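Local coordinates for protein 273aa long hypothetical dTDP-4-dehydrorhamnose reductase (Sulfolobus tokodaii, PDB 2GGS) that binds NADPH in a Rossmann-type fold and probably reduces dTDP-4-dehydrorhamnose, at residues Gly179-Ile184 and Ala208-Arg214; Asp108-Asp112 and Arg244-Leu250. All coordinates share one frame; numbering follows the deposited sequence.

Interaction 1 (Gly179-Ile184 and Ala208-Arg214)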
loop_
_atom_site.group_PDB
_atom_site.type_symbol
_atom_site.label_atom_id
_atom_site.label_comp_id
_atom_site.label_asym_id
_atom_site.label_seq_id
_atom_site.Cartn_x
_atom_site.Cartn_y
_atom_site.Cartn_z
ATOM N N GLY A 179 -6.306 -1.401 18.416
ATOM C CA GLY A 179 -4.960 -1.698 17.943
ATOM C C GLY A 179 -4.400 -0.495 17.215
ATOM O O GLY A 179 -5.128 0.481 16.973
ATOM N N TYR A 180 -3.128 -0.593 16.841
ATOM C CA TYR A 180 -2.304 0.553 16.386
ATOM C C TYR A 180 -1.974 0.225 14.945
ATOM O O TYR A 180 -1.626 -0.930 14.647
ATOM C CB TYR A 180 -1.105 0.736 17.256
ATOM C CG TYR A 180 -1.517 1.036 18.691
ATOM C CD1 TYR A 180 -1.838 0.001 19.540
ATOM C CD2 TYR A 180 -1.578 2.353 19.164
ATOM C CE1 TYR A 180 -2.235 0.235 20.824
ATOM C CE2 TYR A 180 -1.978 2.623 20.504
ATOM C CZ TYR A 180 -2.293 1.541 21.313
ATOM O OH TYR A 180 -2.670 1.727 22.636
ATOM N N TYR A 181 -1.884 1.223 14.093
ATOM C CA TYR A 181 -0.937 1.231 13.000
ATOM C C TYR A 181 -0.334 2.570 12.600
ATOM O O TYR A 181 -0.276 3.480 13.430
ATOM C CB TYR A 181 -1.816 0.644 11.829
ATOM C CG TYR A 181 -2.974 1.545 11.301
ATOM C CD1 TYR A 181 -3.707 2.400 12.160
ATOM C CD2 TYR A 181 -3.357 1.490 9.958
ATOM C CE1 TYR A 181 -4.729 3.221 11.688
ATOM C CE2 TYR A 181 -4.409 2.285 9.468
ATOM C CZ TYR A 181 -5.093 3.155 10.332
ATOM O OH TYR A 181 -6.091 3.966 9.824
ATOM N N SER A 182 0.120 2.707 11.343
ATOM C CA SER A 182 0.811 3.915 10.943
ATOM C C SER A 182 0.275 4.505 9.602
ATOM O O SER A 182 0.981 4.518 8.596
ATOM C CB SER A 182 2.337 3.661 10.860
ATOM O OG SER A 182 2.587 2.469 10.195
ATOM N N PRO A 183 -0.953 5.036 9.629
ATOM C CA PRO A 183 -1.621 5.407 8.378
ATOM C C PRO A 183 -0.891 6.550 7.661
ATOM O O PRO A 183 -0.455 7.518 8.303
ATOM C CB PRO A 183 -3.013 5.858 8.844
ATOM C CG PRO A 183 -2.796 6.296 10.306
ATOM C CD PRO A 183 -1.810 5.282 10.812
ATOM N N ILE A 184 -0.747 6.437 6.343
ATOM C CA ILE A 184 -0.170 7.473 5.513
ATOM C C ILE A 184 -1.146 7.764 4.385
ATOM O O ILE A 184 -1.775 6.828 3.850
ATOM C CB ILE A 184 1.239 7.013 4.977
ATOM C CG1 ILE A 184 1.990 8.125 4.207
ATOM C CG2 ILE A 184 1.111 5.636 4.155
ATOM C CD1 ILE A 184 3.438 7.743 3.899
ATOM N N ALA A 208 5.884 4.986 6.280
ATOM C CA ALA A 208 4.511 5.070 6.784
ATOM C C ALA A 208 4.353 6.212 7.793
ATOM O O ALA A 208 5.296 6.991 7.993
ATOM C CB ALA A 208 4.080 3.745 7.402
ATOM N N GLY A 209 3.170 6.309 8.384
ATOM C CA GLY A 209 2.800 7.468 9.205
ATOM C C GLY A 209 3.231 7.304 10.655
ATOM O O GLY A 209 3.998 6.444 10.982
ATOM N N GLU A 210 2.725 8.172 11.521
ATOM C CA GLU A 210 3.001 8.067 12.955
ATOM C C GLU A 210 2.083 7.005 13.556
ATOM O O GLU A 210 0.930 6.833 13.119
ATOM C CB GLU A 210 2.731 9.426 13.624
ATOM C CG GLU A 210 3.582 10.563 13.116
ATOM C CD GLU A 210 4.792 10.806 14.010
ATOM O OE1 GLU A 210 5.614 11.667 13.648
ATOM O OE2 GLU A 210 4.937 10.116 15.048
ATOM N N ARG A 211 2.589 6.279 14.553
ATOM C CA ARG A 211 1.793 5.264 15.253
ATOM C C ARG A 211 0.545 5.889 15.908
ATOM O O ARG A 211 0.664 6.873 16.639
ATOM C CB ARG A 211 2.639 4.583 16.324
ATOM C CG ARG A 211 1.863 3.571 17.220
ATOM C CD ARG A 211 2.878 2.928 18.209
ATOM N NE ARG A 211 2.298 1.911 19.079
ATOM C CZ ARG A 211 1.650 2.156 20.217
ATOM N NH1 ARG A 211 1.505 3.399 20.653
ATOM N NH2 ARG A 211 1.182 1.139 20.939
ATOM N N ILE A 212 -0.633 5.322 15.642
ATOM C CA ILE A 212 -1.877 5.818 16.213
ATOM C C ILE A 212 -2.870 4.679 16.341
ATOM O O ILE A 212 -2.807 3.709 15.584
ATOM C CB ILE A 212 -2.472 6.981 15.332
ATOM C CG1 ILE A 212 -3.525 7.819 16.081
ATOM C CG2 ILE A 212 -3.057 6.409 14.014
ATOM C CD1 ILE A 212 -4.035 9.048 15.286
ATOM N N SER A 213 -3.767 4.776 17.328
ATOM C CA SER A 213 -4.816 3.779 17.475
ATOM C C SER A 213 -5.972 4.117 16.537
ATOM O O SER A 213 -6.186 5.290 16.180
ATOM C CB SER A 213 -5.281 3.694 18.958
ATOM O OG SER A 213 -6.066 4.827 19.321
ATOM N N ARG A 214 -6.756 3.106 16.140
ATOM C CA ARG A 214 -7.916 3.416 15.310
ATOM C C ARG A 214 -8.895 4.327 16.039
ATOM O O ARG A 214 -9.524 5.193 15.432
ATOM C CB ARG A 214 -8.639 2.122 14.919
ATOM C CG ARG A 214 -8.047 1.439 13.678
ATOM C CD ARG A 214 -6.892 0.584 13.985
ATOM N NE ARG A 214 -6.502 -0.261 12.838
ATOM C CZ ARG A 214 -5.398 -0.994 12.794
ATOM N NH1 ARG A 214 -4.536 -0.989 13.806
ATOM N NH2 ARG A 214 -5.149 -1.732 11.718
HETATM O O HOH W 1 0.326 9.527 9.952
#

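Interaction 2 (Asp108-Asp112 and Arg244-Leu250)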
loop_
_atom_site.group_PDB
_atom_site.type_symbol
_atom_site.label_atom_id
_atom_site.label_comp_id
_atom_site.label_asym_id
_atom_site.label_seq_id
_atom_site.Cartn_x
_atom_site.Cartn_y
_atom_site.Cartn_z
ATOM N N ASP A 108 2.483 -3.505 6.282
ATOM C CA ASP A 108 2.654 -3.746 7.699
ATOM C C ASP A 108 1.973 -5.028 8.197
ATOM O O ASP A 108 2.347 -5.564 9.234
ATOM C CB ASP A 108 2.177 -2.500 8.493
ATOM C CG ASP A 108 0.700 -2.184 8.310
ATOM O OD1 ASP A 108 0.114 -2.470 7.231
ATOM O OD2 ASP A 108 0.111 -1.607 9.257
ATOM N N TYR A 109 0.979 -5.548 7.433
ATOM C CA TYR A 109 0.326 -6.812 7.806
ATOM C C TYR A 109 1.205 -8.055 7.561
ATOM O O TYR A 109 0.786 -9.162 7.837
ATOM C CB TYR A 109 -1.054 -6.976 7.110
ATOM C CG TYR A 109 -2.151 -6.130 7.714
ATOM C CD1 TYR A 109 -1.841 -5.018 8.550
ATOM C CD2 TYR A 109 -3.497 -6.434 7.494
ATOM C CE1 TYR A 109 -2.855 -4.238 9.120
ATOM C CE2 TYR A 109 -4.525 -5.639 8.058
ATOM C CZ TYR A 109 -4.186 -4.550 8.865
ATOM O OH TYR A 109 -5.166 -3.743 9.431
ATOM N N VAL A 110 2.421 -7.882 7.041
ATOM C CA VAL A 110 3.356 -9.023 7.101
ATOM C C VAL A 110 3.827 -9.325 8.525
ATOM O O VAL A 110 4.402 -10.382 8.733
ATOM C CB VAL A 110 4.610 -8.894 6.184
ATOM C CG1 VAL A 110 4.218 -8.622 4.695
ATOM C CG2 VAL A 110 5.607 -7.842 6.732
ATOM N N PHE A 111 3.613 -8.404 9.480
ATOM C CA PHE A 111 4.038 -8.630 10.896
ATOM C C PHE A 111 2.898 -9.135 11.777
ATOM O O PHE A 111 1.723 -8.888 11.471
ATOM C CB PHE A 111 4.632 -7.337 11.471
ATOM C CG PHE A 111 5.850 -6.861 10.725
ATOM C CD1 PHE A 111 7.074 -7.520 10.879
ATOM C CD2 PHE A 111 5.774 -5.759 9.857
ATOM C CE1 PHE A 111 8.212 -7.101 10.159
ATOM C CE2 PHE A 111 6.906 -5.295 9.169
ATOM C CZ PHE A 111 8.128 -5.973 9.306
ATOM N N ASP A 112 3.249 -9.819 12.879
ATOM C CA ASP A 112 2.205 -10.471 13.675
ATOM C C ASP A 112 1.486 -9.494 14.606
ATOM O O ASP A 112 0.408 -9.788 15.106
ATOM C CB ASP A 112 2.689 -11.747 14.401
ATOM C CG ASP A 112 3.788 -11.499 15.391
ATOM O OD1 ASP A 112 3.894 -10.374 15.896
ATOM O OD2 ASP A 112 4.505 -12.485 15.729
ATOM N N ARG A 244 -6.708 -9.201 12.497
ATOM C CA ARG A 244 -5.780 -8.068 12.245
ATOM C C ARG A 244 -4.677 -8.077 13.291
ATOM O O ARG A 244 -4.942 -8.422 14.439
ATOM C CB ARG A 244 -6.535 -6.732 12.294
ATOM C CG ARG A 244 -7.126 -6.245 10.962
ATOM C CD ARG A 244 -8.087 -7.246 10.330
ATOM N NE ARG A 244 -8.791 -6.614 9.211
ATOM C CZ ARG A 244 -9.835 -7.180 8.590
ATOM N NH1 ARG A 244 -10.264 -8.382 8.980
ATOM N NH2 ARG A 244 -10.436 -6.560 7.584
ATOM N N PRO A 245 -3.442 -7.681 12.909
ATOM C CA PRO A 245 -2.357 -7.548 13.902
ATOM C C PRO A 245 -2.688 -6.457 14.912
ATOM O O PRO A 245 -3.223 -5.420 14.551
ATOM C CB PRO A 245 -1.119 -7.178 13.049
ATOM C CG PRO A 245 -1.690 -6.614 11.769
ATOM C CD PRO A 245 -2.990 -7.353 11.538
ATOM N N TYR A 246 -2.413 -6.719 16.186
ATOM C CA TYR A 246 -2.708 -5.734 17.250
ATOM C C TYR A 246 -2.005 -4.383 17.073
ATOM O O TYR A 246 -2.657 -3.347 17.087
ATOM C CB TYR A 246 -2.366 -6.302 18.621
ATOM C CG TYR A 246 -2.625 -5.307 19.729
ATOM C CD1 TYR A 246 -3.929 -4.913 20.037
ATOM C CD2 TYR A 246 -1.575 -4.734 20.427
ATOM C CE1 TYR A 246 -4.177 -3.975 21.045
ATOM C CE2 TYR A 246 -1.811 -3.794 21.441
ATOM C CZ TYR A 246 -3.118 -3.434 21.739
ATOM O OH TYR A 246 -3.380 -2.525 22.751
ATOM N N ASP A 247 -0.695 -4.408 16.902
ATOM C CA ASP A 247 0.092 -3.208 16.670
ATOM C C ASP A 247 1.002 -3.442 15.491
ATOM O O ASP A 247 2.100 -4.004 15.638
ATOM C CB ASP A 247 0.922 -2.821 17.905
ATOM C CG ASP A 247 1.631 -1.508 17.726
ATOM O OD1 ASP A 247 1.727 -1.028 16.572
ATOM O OD2 ASP A 247 2.085 -0.909 18.732
ATOM N N SER A 248 0.555 -3.007 14.320
ATOM C CA SER A 248 1.389 -3.185 13.099
ATOM C C SER A 248 2.129 -1.891 12.736
ATOM O O SER A 248 2.670 -1.728 11.641
ATOM C CB SER A 248 0.503 -3.702 11.951
ATOM O OG SER A 248 -0.464 -2.745 11.604
ATOM N N SER A 249 2.220 -0.954 13.693
ATOM C CA SER A 249 2.893 0.287 13.379
ATOM C C SER A 249 4.305 -0.010 12.880
ATOM O O SER A 249 4.933 -1.003 13.312
ATOM C CB SER A 249 2.940 1.216 14.606
ATOM O OG SER A 249 3.555 0.563 15.681
ATOM N N LEU A 250 4.783 0.846 11.967
ATOM C CA LEU A 250 6.145 0.731 11.413
ATOM C C LEU A 250 7.078 1.798 11.936
ATOM O O LEU A 250 6.668 2.927 12.173
ATOM C CB LEU A 250 6.135 0.832 9.880
ATOM C CG LEU A 250 5.231 -0.193 9.198
ATOM C CD1 LEU A 250 5.469 0.053 7.668
ATOM C CD2 LEU A 250 5.617 -1.604 9.650
HETATM O O HOH W 2 -1.246 -9.276 17.057
#

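Interaction 1 (Gly179-Ile184 and Ala208-Arg214)
Tyr180 has one ring face overlapped by the guanidinium of Arg211, a flat cation-pi stack with planes 12° apart. This is a two-stranded antiparallel ribbon, Tyr180-Tyr181 with Ile212-Ser213, outside the parallel Rossmann sheet. Arg211 CB points away from the other segment, but the end of the chain comes back. It runs extended from CG to NE, with chi1 at 175°, and carries NH2 over the ring centre, CZ 3.4 Å from Tyr180 CD2. Its NE also forms a salt bridge with Asp247. A serine in place of Tyr180 would probably strip the Arg211 guanidinium of its stacking surface and open a gap beneath it, although the salt bridge to Asp247 could remain.

On the other side of the ribbon, Arg214 bends at chi2 (84°) and lays its guanidinium on Tyr181, CZ 4.1 Å from the ring centroid. Pro183 CD lies over the opposite face, so the ring is sandwiched. The same CD touches Ile212 CG2 at 3.6 Å.

Tyr181 and Ile212 form the hydrogen-bonded pair, with Ile212 N 2.9 Å from Tyr181 O. Arg214 N, at the start of helix 214-224, bonds to Gly179 O. Beyond the ribbon, Gly209 N meets Ser182 O at 2.8 Å from above the carbonyl plane. One water bridges the segments beyond the strands, giving a hydrogen to Pro183 O at 2.7 Å and accepting one from Glu210 N.

Interaction 2 (Asp108-Asp112 and Arg244-Leu250)
Tyr109 offers one ring face to Pro245, a CH-pi contact. Pro245 CD stands 3.8 Å from the ring centroid, only 6° off the normal. In this Rossmann-type fold, residues 108-112 begin the loop after strand 101-107, with a short 3-10 turn at 108-110. They pack on the irregular loop 244-250.

The apolar contacts lie along both loops. Pro245 CG lies over the same face, 3.6 Å from Tyr109 CD1. Arg244 CG packs by the ring's outer end, 3.9 Å from Tyr109 CE2. Arg244 NH1 forms a salt bridge with Asp71. Further along, Leu250 CD2 touches Asp108 CB and Phe111 CE2, the latter at 3.9 Å. The Phe111 ring also stacks with Tyr118.

One direct hydrogen bond joins the loops. Ser248 OG donates to Asp108 OD2 at 2.7 Å, coming from above the carboxylate plane. Asp108 CG lies between its backbone N and carbonyl carbon (chi1 62°), which brings the carboxylate to the serine. Ser152 OG is a second partner of OD2. Two hydroxyls thus grip this buried oxygen, with the bound NADPH about 4 Å from the Asp108 side chain. The same Ser248 OG lies at the edge of the Tyr109 ring.

Within loop 244-250, Asp247 OD1 accepts from Ser249 N in an Asx turn and also from Ser249 OG at 2.6 Å. These bonds, with the salt bridge from Asp247 OD2 to Arg211, hold the carboxylate in place and help to shape the loop beside Ser248.

Water closes the far end: it donates to Asp112 O and accepts from Tyr246 N at 2.9 Å.

The centres of interactions 1 and 2 lie about 10 Å apart, on the same side of the chain's centre. Along the chain the order is 108-112, 179-184, 208-214 and 244-250, so interaction 2 encloses interaction 1. Loop 244-250 runs beside strand 180-181, and Tyr180 makes backbone hydrogen bonds with Tyr246 and Ser248. Tyr180 CB packs on Asp247, while the Arg214 side chain packs against Tyr109. Interaction 2 starts where strand 101-107 leaves the parallel Rossmann sheet; interaction 1 leads into helix 214-224. Together they tie the loop after strand 101-107 to the two-stranded ribbon and loop 244-250, next to the bound NADPH, about 6 Å from the Tyr181 side chain.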